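Local coordinates for protein saframycin Mx1 synthetase B (PDB 3KXW) that belongs to the ANL clan of AMP-binding enzymes as a fatty acid AMP ligase and holds 5'-O-[(S)-(dodecanoyloxy)(hydroxy)phosphoryl]adenosine in its ligand pocket, at residues Asn520-Ile525 against His538-Ile543. Sequence-based numbering, arbitrary orientation.
Sequences NLFNEI and HTIVLI
The second half of a beta-alpha-beta crossover brings L521, F522 and I525 of helix 515-533 against I540 and L542 of strand 539-544, a worked example of a helix packing on a sheet chiefly through apolar side chains. The two short axes pass 9.8 Å apart, their directions 132° from each other. Strand alternation turns I540 and L542 to the helix and V541 to the other face. F522 touches both: its side chain runs past that of I540 in the opposite direction, the ring edge meeting I540 with CD1 3.6 Å from CG2 of I540, while L542 approaches obliquely, its CG 3.7 Å from CE1 of F522. The CB of F522 does not point straight at the strand; CG set anti to the carbonyl carbon (chi1 -67°) carries the ring there. The ring also stacks with W576 of the neighbouring antiparallel strand 574-577. Beside it, aliphatic branch ends meet at two further points. CD1 of I540 comes 3.7 Å from CG2 of I525 and also packs against the backbone O of F522, while CD2 of L521 lies 4.0 Å from CD2 of L542. All five residues are buried, and no hydrogen bond joins the segments. Apolar packing of the connecting helix on one sheet face is characteristic of the beta-alpha-beta crossover, here joining parallel strands 499-508 and 539-544 in the C-terminal domain of an ANL-family protein.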
loop_
_atom_site.group_PDB
_atom_site.type_symbol
_atom_site.label_atom_id
_atom_site.label_comp_id
_atom_site.label_asym_id
_atom_site.label_seq_id
_atom_site.Cartn_x
_atom_site.Cartn_y
_atom_site.Cartn_z
ATOM N N ASN A 520 6.318 -24.368 -4.713
ATOM C CA ASN A 520 4.999 -23.996 -5.209
ATOM C C ASN A 520 4.054 -23.732 -4.049
ATOM O O ASN A 520 3.322 -22.747 -4.039
ATOM C CB ASN A 520 4.419 -25.138 -6.075
ATOM C CG ASN A 520 5.058 -25.221 -7.454
ATOM O OD1 ASN A 520 5.565 -24.220 -7.976
ATOM N ND2 ASN A 520 5.029 -26.423 -8.066
ATOM N N LEU A 521 4.087 -24.613 -3.056
ATOM C CA LEU A 521 3.219 -24.461 -1.886
ATOM C C LEU A 521 3.502 -23.157 -1.137
ATOM O O LEU A 521 2.569 -22.433 -0.799
ATOM C CB LEU A 521 3.363 -25.652 -0.931
ATOM C CG LEU A 521 2.611 -25.554 0.402
ATOM C CD1 LEU A 521 1.112 -25.244 0.179
ATOM C CD2 LEU A 521 2.785 -26.842 1.189
ATOM N N PHE A 522 4.782 -22.880 -0.881
ATOM C CA PHE A 522 5.205 -21.641 -0.212
ATOM C C PHE A 522 4.693 -20.416 -0.970
ATOM O O PHE A 522 4.173 -19.479 -0.375
ATOM C CB PHE A 522 6.735 -21.533 -0.099
ATOM C CG PHE A 522 7.363 -22.547 0.822
ATOM C CD1 PHE A 522 6.797 -22.837 2.054
ATOM C CD2 PHE A 522 8.540 -23.194 0.451
ATOM C CE1 PHE A 522 7.386 -23.782 2.887
ATOM C CE2 PHE A 522 9.134 -24.132 1.271
ATOM C CZ PHE A 522 8.554 -24.437 2.481
ATOM N N ASN A 523 4.858 -20.425 -2.287
ATOM C CA ASN A 523 4.357 -19.326 -3.112
ATOM C C ASN A 523 2.836 -19.173 -3.076
ATOM O O ASN A 523 2.321 -18.057 -3.042
ATOM C CB ASN A 523 4.881 -19.453 -4.548
ATOM C CG ASN A 523 6.396 -19.405 -4.611
ATOM O OD1 ASN A 523 7.032 -18.774 -3.775
ATOM N ND2 ASN A 523 6.984 -20.082 -5.598
ATOM N N GLU A 524 2.121 -20.297 -3.061
ATOM C CA GLU A 524 0.660 -20.272 -3.005
ATOM C C GLU A 524 0.198 -19.715 -1.682
ATOM O O GLU A 524 -0.785 -18.971 -1.610
ATOM C CB GLU A 524 0.084 -21.683 -3.199
ATOM C CG GLU A 524 0.138 -22.136 -4.641
ATOM C CD GLU A 524 -0.039 -23.637 -4.815
ATOM O OE1 GLU A 524 0.047 -24.384 -3.812
ATOM O OE2 GLU A 524 -0.239 -24.073 -5.971
ATOM N N ILE A 525 0.902 -20.083 -0.619
ATOM C CA ILE A 525 0.549 -19.562 0.678
ATOM C C ILE A 525 0.774 -18.046 0.703
ATOM O O ILE A 525 -0.103 -17.291 1.105
ATOM C CB ILE A 525 1.340 -20.246 1.782
ATOM C CG1 ILE A 525 0.861 -21.698 1.908
ATOM C CG2 ILE A 525 1.128 -19.498 3.086
ATOM C CD1 ILE A 525 1.798 -22.603 2.767
ATOM N N HIS A 538 6.239 -13.863 6.233
ATOM C CA HIS A 538 7.692 -13.766 6.240
ATOM C C HIS A 538 8.360 -15.119 6.380
ATOM O O HIS A 538 9.463 -15.350 5.853
ATOM C CB HIS A 538 8.167 -12.827 7.343
ATOM C CG HIS A 538 7.551 -11.461 7.263
ATOM N ND1 HIS A 538 7.862 -10.561 6.265
ATOM C CD2 HIS A 538 6.614 -10.858 8.039
ATOM C CE1 HIS A 538 7.153 -9.456 6.439
ATOM N NE2 HIS A 538 6.390 -9.610 7.510
ATOM N N THR A 539 7.667 -16.017 7.073
ATOM C CA THR A 539 8.212 -17.314 7.387
ATOM C C THR A 539 7.119 -18.360 7.251
ATOM O O THR A 539 6.004 -18.175 7.737
ATOM C CB THR A 539 8.744 -17.352 8.853
ATOM O OG1 THR A 539 9.727 -16.323 9.048
ATOM C CG2 THR A 539 9.348 -18.702 9.168
ATOM N N ILE A 540 7.433 -19.466 6.588
ATOM C CA ILE A 540 6.492 -20.586 6.527
ATOM C C ILE A 540 7.189 -21.847 6.978
ATOM O O ILE A 540 8.284 -22.143 6.504
ATOM C CB ILE A 540 5.952 -20.819 5.086
ATOM C CG1 ILE A 540 5.284 -19.543 4.577
ATOM C CG2 ILE A 540 4.970 -22.007 5.062
ATOM C CD1 ILE A 540 4.854 -19.629 3.139
ATOM N N VAL A 541 6.545 -22.596 7.871
ATOM C CA VAL A 541 7.126 -23.844 8.367
ATOM C C VAL A 541 6.194 -25.017 8.079
ATOM O O VAL A 541 5.000 -24.947 8.378
ATOM C CB VAL A 541 7.375 -23.800 9.905
ATOM C CG1 VAL A 541 8.145 -25.025 10.334
ATOM C CG2 VAL A 541 8.153 -22.542 10.293
ATOM N N LEU A 542 6.754 -26.091 7.524
ATOM C CA LEU A 542 5.991 -27.279 7.175
ATOM C C LEU A 542 6.393 -28.370 8.162
ATOM O O LEU A 542 7.572 -28.535 8.443
ATOM C CB LEU A 542 6.294 -27.730 5.726
ATOM C CG LEU A 542 6.016 -26.716 4.596
ATOM C CD1 LEU A 542 6.249 -27.316 3.192
ATOM C CD2 LEU A 542 4.602 -26.097 4.673
ATOM N N ILE A 543 5.407 -29.088 8.685
ATOM C CA ILE A 543 5.643 -30.191 9.605
ATOM C C ILE A 543 4.738 -31.367 9.218
ATOM O O ILE A 543 3.796 -31.188 8.457
ATOM C CB ILE A 543 5.365 -29.749 11.050
ATOM C CG1 ILE A 543 3.884 -29.402 11.237
ATOM C CG2 ILE A 543 6.270 -28.551 11.424
ATOM C CD1 ILE A 543 3.508 -29.247 12.690
#